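Local atomic coordinates of enoyl-CoA hydratase/carnithine racemase (Thermus thermophilus JL-18, PDB entry 6SL9), a protein that is a crotonase-fold isomerase, PaaG, that probably acts on CoA thioesters to form oxepin-CoA in the breakdown of phenylacetic acid. Residues A[49-54]-A[196-201]; A[42-47]-A[92-97]. All blocks are in the same frame, centred on the assembly; numbering follows the deposited sequence. Where two conformers were deposited one is given.

Contacts 1 and 2 lie at the N-terminal ends of the central strands 51-56 and 98-102, their centres about 10 Å apart, and their segments alternate along the chain: 42-47, 49-54, 92-97, 196-201. K96 of contact 2 joins them, its NZ lying 2.7 Å from V49 O, a probable hydrogen bond. L52 N and P97 O, 3.0 Å apart, form a probable hydrogen bond where strand 51-56 meets the residue just before the parallel strand 98-102, and R50 O packs on P97 CD. Contact 1 ties this strand start to the turn after helix 186-197. No ligand is bound in this apo form, and both contacts are structural joints of the crotonase fold.

Contact 1: A[49-54]-A[196-201]; sequences VRALLL and ELAQGP
R50 and A198 bury the most surface here, with A51 behind them. The arginine reaches along the turn that follows helix 186-197, and its guanidinium lies under the carbonyl of A198: A198 O stands 3.1 Å above the plane, over its centre. The positive group probably finds favourable electrostatics under this oxygen, although no hydrogen bond is made to it. The hydrogen bond is made at the edge instead. R50 NH2 donates to G200 O at 2.8 Å, nearly straight (164°) and within the guanidinium plane, though the donor is tilted 26° from the plane of that carbonyl. CG sits beside the backbone N (chi1 -60°) and the chain bends again at chi2 and chi3, which brings the guanidinium under A198 O. The backbones themselves approach closely, the CA atoms of R50 and A198 being 4.5 Å apart, and R50 CB lies 3.3 Å from A198 O. R50 NE is bonded to T202 OG1, which fixes the rotation of the group further.

The methyl of A198 lies 3.9 Å from R50 CB and 4.0 Å from A51 CB, a close apolar seat at the start of the strand; A51 CB also touches L197 CB. One water bridges the backbones, donating to R50 O and to L197 O. The type I turn from L197 to G200 is closed by G200 N bonding to L197 O.

Strand 51-56 runs between strands 14-19 and 98-102 of the sheet: A51 pairs with L15, and L52 with V99. L197 packs on P97 and V99 and on L162 of the second subunit, so the join between helix 186-197 and the start of strand 51-56 also borders the subunit interface, while P201 leads into helix 202-214.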
ATOM      1  N   VAL A  49      -9.712 -32.066   1.993  1.00 13.71           N
ATOM      2  CA  VAL A  49      -9.006 -30.896   2.553  1.00 11.65           C
ATOM      3  C   VAL A  49      -9.663 -29.621   2.048  1.00 11.82           C
ATOM      4  O   VAL A  49      -9.780 -29.446   0.825  1.00 12.42           O
ATOM      5  CB  VAL A  49      -7.512 -30.954   2.231  1.00 12.04           C
ATOM      6  CG1 VAL A  49      -6.816 -29.701   2.634  1.00 12.70           C
ATOM      7  CG2 VAL A  49      -6.876 -32.165   2.883  1.00 13.26           C
ATOM      8  N   ARG A  50     -10.062 -28.742   2.973  1.00 11.04           N
ATOM      9  CA  ARG A  50     -10.632 -27.431   2.610  1.00 11.68           C
ATOM     10  C   ARG A  50      -9.798 -26.279   3.140  1.00 10.90           C
ATOM     11  O   ARG A  50     -10.055 -25.138   2.761  1.00 12.58           O
ATOM     12  CB  ARG A  50     -12.069 -27.317   3.104  1.00 14.69           C
ATOM     13  CG  ARG A  50     -13.029 -28.341   2.574  1.00 20.07           C
ATOM     14  CD  ARG A  50     -14.015 -27.889   1.543  1.00 18.59           C
ATOM     15  NE  ARG A  50     -14.900 -26.832   1.993  1.00 14.83           N
ATOM     16  CZ  ARG A  50     -16.004 -26.986   2.693  1.00 13.54           C
ATOM     17  NH1 ARG A  50     -16.453 -28.167   3.088  1.00 16.05           N
ATOM     18  NH2 ARG A  50     -16.676 -25.908   3.008  1.00 13.20           N
ATOM     19  N   ALA A  51      -8.798 -26.541   3.954  1.00 11.01           N
ATOM     20  CA  ALA A  51      -7.901 -25.493   4.469  1.00 10.44           C
ATOM     21  C   ALA A  51      -6.574 -26.121   4.828  1.00 11.09           C
ATOM     22  O   ALA A  51      -6.531 -27.331   5.103  1.00 11.70           O
ATOM     23  CB  ALA A  51      -8.504 -24.814   5.679  1.00 11.45           C
ATOM     24  N   LEU A  52      -5.515 -25.332   4.846  1.00 11.08           N
ATOM     25  CA  LEU A  52      -4.181 -25.781   5.264  1.00 10.92           C
ATOM     26  C   LEU A  52      -3.708 -24.912   6.425  1.00 11.12           C
ATOM     27  O   LEU A  52      -4.103 -23.742   6.535  1.00 11.15           O
ATOM     28  CB  LEU A  52      -3.225 -25.692   4.084  1.00 11.69           C
ATOM     29  CG  LEU A  52      -3.366 -26.761   2.996  1.00 13.41           C
ATOM     30  CD1 LEU A  52      -4.532 -26.444   2.079  1.00 15.96           C
ATOM     31  CD2 LEU A  52      -2.114 -26.875   2.176  1.00 15.31           C
ATOM     32  N   LEU A  53      -2.873 -25.531   7.259  1.00 11.32           N
ATOM     33  CA  LEU A  53      -2.255 -24.847   8.408  1.00 10.56           C
ATOM     34  C   LEU A  53      -0.754 -25.167   8.337  1.00 10.75           C
ATOM     35  O   LEU A  53      -0.408 -26.356   8.307  1.00 12.27           O
ATOM     36  CB  LEU A  53      -2.840 -25.347   9.720  1.00 12.26           C
ATOM     37  CG  LEU A  53      -2.229 -24.839  11.030  1.00 14.88           C
ATOM     38  CD1 LEU A  53      -2.188 -23.346  11.129  1.00 16.57           C
ATOM     39  CD2 LEU A  53      -3.015 -25.450  12.191  1.00 18.01           C
ATOM     40  N   LEU A  54       0.117 -24.160   8.381  1.00 10.86           N
ATOM     41  CA  LEU A  54       1.574 -24.330   8.318  1.00 10.63           C
ATOM     42  C   LEU A  54       2.172 -23.793   9.605  1.00 10.48           C
ATOM     43  O   LEU A  54       1.881 -22.650   9.995  1.00 11.45           O
ATOM     44  CB  LEU A  54       2.094 -23.564   7.083  1.00 11.15           C
ATOM     45  CG  LEU A  54       3.626 -23.585   6.918  1.00 12.31           C
ATOM     46  CD1 LEU A  54       4.151 -24.999   6.676  1.00 13.42           C
ATOM     47  CD2 LEU A  54       3.988 -22.677   5.750  1.00 14.47           C
ATOM     48  N   GLU A 196     -12.629 -23.468  10.943  1.00 14.53           N
ATOM     49  CA  GLU A 196     -13.723 -22.551  10.553  1.00 14.82           C
ATOM     50  C   GLU A 196     -13.590 -22.288   9.062  1.00 13.29           C
ATOM     51  O   GLU A 196     -14.576 -22.366   8.339  1.00 15.10           O
ATOM     52  CB  GLU A 196     -13.644 -21.234  11.320  1.00 19.37           C
ATOM     53  CG  GLU A 196     -13.973 -21.264  12.801  1.00 27.46           C
ATOM     54  CD  GLU A 196     -14.124 -19.889  13.446  1.00 42.15           C
ATOM     55  OE1 GLU A 196     -14.124 -18.864  12.700  1.00 45.83           O
ATOM     56  OE2 GLU A 196     -14.282 -19.848  14.695  1.00 54.62           O
ATOM     57  N   LEU A 197     -12.373 -22.008   8.593  1.00 11.77           N
ATOM     58  CA  LEU A 197     -12.165 -21.776   7.148  1.00 11.27           C
ATOM     59  C   LEU A 197     -12.501 -23.018   6.345  1.00 10.72           C
ATOM     60  O   LEU A 197     -12.983 -22.912   5.260  1.00 11.63           O
ATOM     61  CB  LEU A 197     -10.737 -21.297   6.877  1.00 11.37           C
ATOM     62  CG  LEU A 197     -10.419 -19.910   7.447  1.00 13.17           C
ATOM     63  CD1 LEU A 197      -8.934 -19.699   7.529  1.00 15.47           C
ATOM     64  CD2 LEU A 197     -11.053 -18.816   6.581  1.00 16.06           C
ATOM     65  N   ALA A 198     -12.238 -24.199   6.882  1.00 12.08           N
ATOM     66  CA  ALA A 198     -12.518 -25.458   6.192  1.00 12.30           C
ATOM     67  C   ALA A 198     -14.034 -25.717   6.085  1.00 13.22           C
ATOM     68  O   ALA A 198     -14.412 -26.633   5.365  1.00 14.93           O
ATOM     69  CB  ALA A 198     -11.871 -26.584   6.947  1.00 12.87           C
ATOM     70  N   GLN A 199     -14.878 -24.922   6.756  1.00 13.44           N
ATOM     71  CA  GLN A 199     -16.354 -24.986   6.595  1.00 13.16           C
ATOM     72  C   GLN A 199     -16.826 -23.871   5.673  1.00 13.47           C
ATOM     73  O   GLN A 199     -18.013 -23.804   5.368  1.00 15.46           O
ATOM     74  CB  GLN A 199     -17.036 -24.845   7.963  1.00 16.76           C
ATOM     75  CG  GLN A 199     -16.729 -26.008   8.899  1.00 19.55           C
ATOM     76  CD  GLN A 199     -17.321 -27.310   8.395  1.00 26.89           C
ATOM     77  OE1 GLN A 199     -16.682 -28.352   8.408  1.00 34.76           O
ATOM     78  NE2 GLN A 199     -18.556 -27.263   7.902  1.00 28.98           N
ATOM     79  N   GLY A 200     -15.950 -22.998   5.226  1.00 12.57           N
ATOM     80  CA  GLY A 200     -16.336 -21.822   4.459  1.00 11.25           C
ATOM     81  C   GLY A 200     -16.374 -22.080   2.962  1.00 11.54           C
ATOM     82  O   GLY A 200     -16.127 -23.183   2.453  1.00 12.14           O
ATOM     83  N   PRO A 201     -16.681 -21.016   2.198  1.00 10.92           N
ATOM     84  CA  PRO A 201     -16.868 -21.132   0.745  1.00 11.42           C
ATOM     85  C   PRO A 201     -15.498 -21.127   0.055  1.00 10.40           C
ATOM     86  O   PRO A 201     -15.008 -20.089  -0.362  1.00 11.55           O
ATOM     87  CB  PRO A 201     -17.712 -19.898   0.395  1.00 12.41           C
ATOM     88  CG  PRO A 201     -17.311 -18.864   1.433  1.00 13.00           C
ATOM     89  CD  PRO A 201     -17.040 -19.660   2.698  1.00 12.59           C
TER
HETATM   90  O   HOH W   1     -12.213 -23.494   2.643  1.00 12.26           O

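Contact 2: A[42-47]-A[92-97]; sequences EGEEDR and SGLEKP
The last turn of helix 30-45 faces the bend that follows helix 77-93, the backbones nearest at E44 and E95, whose CA atoms are 6.7 Å apart. K96 comes up to the helix end with its chain extended beyond CG, and its ammonium is set among the carbonyls there. K96 NZ bonds to G43 O at 2.9 Å, in the carbonyl plane with a C=O...donor angle of 148°, and weakly to E44 O at 3.1 Å; NZ also donates to V49 O, in the loop beyond the helix. K96 CE lies 3.3 Å from E44 O.

E44 answers from the other direction. With CG opposite the backbone N (chi1 -157°) and the rest extended, its carboxylate reaches the bend, where E44 OE2 takes the E95 N-H, with OE2 and N 2.9 Å apart, through its anti lone pair. A water donates to the same OE2 and to G93 O. E95 turns its own carboxylate away, to salt bridges with R203 and K210 of helix 202-214.

Replacing K96 with a methionine would probably leave G43 O, E44 O and V49 O without their charged donor and let residues 46-49 shift.

The chemistry is that of charge set against backbone dipoles: a lysine meets the negative, carbonyl end of helix 30-45, which is likely to favour its protonated form, and a glutamate from the same helix holds a main-chain N-H just past helix 77-93.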
ATOM      1  N   GLU A  42      -0.503 -31.971  -2.743  1.00 13.47           N
ATOM      2  CA  GLU A  42      -1.382 -33.064  -2.251  1.00 13.47           C
ATOM      3  C   GLU A  42      -2.596 -32.461  -1.542  1.00 13.88           C
ATOM      4  O   GLU A  42      -3.697 -32.942  -1.758  1.00 15.22           O
ATOM      5  CB  GLU A  42      -0.623 -33.961  -1.241  1.00 17.80           C
ATOM      6  CG  GLU A  42      -1.396 -35.135  -0.678  1.00 26.47           C
ATOM      7  CD  GLU A  42      -0.458 -36.121   0.039  1.00 36.41           C
ATOM      8  OE1 GLU A  42      -0.413 -36.066   1.257  1.00 44.03           O
ATOM      9  OE2 GLU A  42       0.296 -36.850  -0.655  1.00 51.41           O
ATOM     10  N   GLY A  43      -2.378 -31.435  -0.718  1.00 12.62           N
ATOM     11  CA  GLY A  43      -3.491 -30.811  -0.025  1.00 13.10           C
ATOM     12  C   GLY A  43      -4.471 -30.167  -0.986  1.00 11.79           C
ATOM     13  O   GLY A  43      -5.685 -30.261  -0.772  1.00 13.89           O
ATOM     14  N   GLU A  44      -3.978 -29.489  -2.006  1.00 11.38           N
ATOM     15  CA  GLU A  44      -4.858 -28.864  -2.999  1.00 11.39           C
ATOM     16  C   GLU A  44      -5.655 -29.922  -3.768  1.00 13.02           C
ATOM     17  O   GLU A  44      -6.825 -29.661  -4.128  1.00 13.60           O
ATOM     18  CB  GLU A  44      -4.072 -27.961  -3.930  1.00 12.12           C
ATOM     19  CG  GLU A  44      -4.939 -26.897  -4.573  1.00 12.77           C
ATOM     20  CD  GLU A  44      -4.244 -26.132  -5.666  1.00 12.40           C
ATOM     21  OE1 GLU A  44      -3.783 -26.754  -6.623  1.00 14.04           O
ATOM     22  OE2 GLU A  44      -4.157 -24.894  -5.540  1.00 14.12           O
ATOM     23  N   GLU A  45      -5.050 -31.052  -4.091  1.00 13.02           N
ATOM     24  CA  GLU A  45      -5.727 -32.126  -4.865  1.00 13.77           C
ATOM     25  C   GLU A  45      -6.711 -32.932  -3.974  1.00 13.95           C
ATOM     26  O   GLU A  45      -7.562 -33.570  -4.511  1.00 17.62           O
ATOM     27  CB  GLU A  45      -4.696 -33.086  -5.459  1.00 15.51           C
ATOM     28  CG  GLU A  45      -3.876 -32.448  -6.569  1.00 14.00           C
ATOM     29  CD  GLU A  45      -2.891 -33.351  -7.315  1.00 16.66           C
ATOM     30  OE1 GLU A  45      -2.677 -34.506  -6.899  1.00 21.98           O
ATOM     31  OE2 GLU A  45      -2.292 -32.855  -8.294  1.00 18.36           O
ATOM     32  N   ASP A  46      -6.551 -32.921  -2.654  1.00 13.94           N
ATOM     33  CA  ASP A  46      -7.289 -33.810  -1.740  1.00 13.53           C
ATOM     34  C   ASP A  46      -8.686 -33.212  -1.517  1.00 14.06           C
ATOM     35  O   ASP A  46      -8.818 -32.190  -0.809  1.00 13.83           O
ATOM     36  CB  ASP A  46      -6.500 -33.991  -0.435  1.00 14.58           C
ATOM     37  CG  ASP A  46      -7.047 -35.040   0.506  1.00 17.04           C
ATOM     38  OD1 ASP A  46      -8.260 -35.370   0.340  1.00 18.61           O
ATOM     39  OD2 ASP A  46      -6.267 -35.521   1.388  1.00 21.14           O
ATOM     40  N   ARG A  47      -9.725 -33.894  -1.979  1.00 15.20           N
ATOM     41  CA  ARG A  47     -11.107 -33.380  -1.841  1.00 18.11           C
ATOM     42  C   ARG A  47     -11.557 -33.381  -0.366  1.00 16.03           C
ATOM     43  O   ARG A  47     -12.541 -32.717  -0.053  1.00 22.72           O
ATOM     44  CB  ARG A  47     -12.103 -34.134  -2.741  1.00 23.10           C
ATOM     45  CG  ARG A  47     -11.828 -33.947  -4.226  1.00 32.09           C
ATOM     46  CD  ARG A  47     -12.952 -34.412  -5.133  1.00 47.24           C
ATOM     47  NE  ARG A  47     -12.655 -33.992  -6.506  1.00 63.41           N
ATOM     48  CZ  ARG A  47     -11.666 -34.488  -7.272  1.00 75.12           C
ATOM     49  NH1 ARG A  47     -10.876 -35.457  -6.828  1.00 72.15           N
ATOM     50  NH2 ARG A  47     -11.479 -34.022  -8.499  1.00 69.01           N
ATOM     51  N   SER A  92       1.354 -18.891  -3.467  1.00 12.10           N
ATOM     52  CA  SER A  92       0.625 -17.663  -3.829  1.00 12.11           C
ATOM     53  C   SER A  92      -0.731 -17.980  -4.437  1.00 13.26           C
ATOM     54  O   SER A  92      -1.695 -17.213  -4.264  1.00 13.65           O
ATOM     55  CB  SER A  92       1.427 -16.814  -4.758  1.00 13.31           C
ATOM     56  OG  SER A  92       1.499 -17.344  -6.071  1.00 14.56           O
ATOM     57  N   GLY A  93      -0.792 -19.069  -5.208  1.00 12.35           N
ATOM     58  CA  GLY A  93      -1.989 -19.419  -5.990  1.00 13.34           C
ATOM     59  C   GLY A  93      -2.843 -20.491  -5.376  1.00 12.57           C
ATOM     60  O   GLY A  93      -3.797 -20.891  -6.003  1.00 13.27           O
ATOM     61  N   LEU A  94      -2.483 -20.986  -4.205  0.50 13.36           N
ATOM     62  CA  LEU A  94      -3.239 -22.064  -3.515  0.50 13.89           C
ATOM     63  C   LEU A  94      -4.741 -21.803  -3.623  0.50 12.76           C
ATOM     64  O   LEU A  94      -5.185 -20.718  -3.210  0.50 14.32           O
ATOM     65  CB  LEU A  94      -2.838 -22.049  -2.040  0.50 16.75           C
ATOM     66  CG  LEU A  94      -2.152 -23.296  -1.511  0.50 20.79           C
ATOM     67  CD1 LEU A  94      -2.067 -23.233   0.006  0.50 23.60           C
ATOM     68  CD2 LEU A  94      -2.866 -24.567  -1.948  0.50 21.06           C
ATOM     69  N   GLU A  95      -5.499 -22.808  -4.023  1.00 10.66           N
ATOM     70  CA  GLU A  95      -6.945 -22.629  -4.205  1.00 12.17           C
ATOM     71  C   GLU A  95      -7.724 -23.053  -2.962  1.00 10.21           C
ATOM     72  O   GLU A  95      -8.918 -23.310  -3.012  1.00 11.96           O
ATOM     73  CB  GLU A  95      -7.459 -23.335  -5.462  1.00 14.70           C
ATOM     74  CG  GLU A  95      -6.873 -22.727  -6.703  1.00 18.12           C
ATOM     75  CD  GLU A  95      -7.812 -22.575  -7.863  1.00 21.41           C
ATOM     76  OE1 GLU A  95      -8.770 -23.371  -7.932  1.00 22.61           O
ATOM     77  OE2 GLU A  95      -7.513 -21.796  -8.789  1.00 21.79           O
ATOM     78  N   LYS A  96      -7.074 -23.034  -1.800  1.00 11.70           N
ATOM     79  CA  LYS A  96      -7.644 -23.269  -0.461  1.00 10.83           C
ATOM     80  C   LYS A  96      -6.991 -22.254   0.470  1.00 10.76           C
ATOM     81  O   LYS A  96      -5.834 -21.862   0.251  1.00 12.02           O
ATOM     82  CB  LYS A  96      -7.418 -24.707  -0.023  1.00 11.11           C
ATOM     83  CG  LYS A  96      -8.061 -25.698  -0.978  1.00 11.65           C
ATOM     84  CD  LYS A  96      -7.819 -27.167  -0.696  1.00 12.34           C
ATOM     85  CE  LYS A  96      -8.457 -28.026  -1.765  1.00 12.96           C
ATOM     86  NZ  LYS A  96      -8.357 -29.474  -1.494  1.00 13.10           N
ATOM     87  N   PRO A  97      -7.688 -21.840   1.527  1.00 10.17           N
ATOM     88  CA  PRO A  97      -7.109 -20.878   2.456  1.00 10.65           C
ATOM     89  C   PRO A  97      -5.988 -21.524   3.287  1.00 11.19           C
ATOM     90  O   PRO A  97      -6.062 -22.671   3.656  1.00 11.53           O
ATOM     91  CB  PRO A  97      -8.279 -20.505   3.351  1.00 12.17           C
ATOM     92  CG  PRO A  97      -9.212 -21.680   3.285  1.00 11.22           C
ATOM     93  CD  PRO A  97      -9.087 -22.145   1.847  1.00 11.68           C
TER
HETATM   94  O   HOH W   2      -3.192 -23.396  -7.628  1.00 16.59           O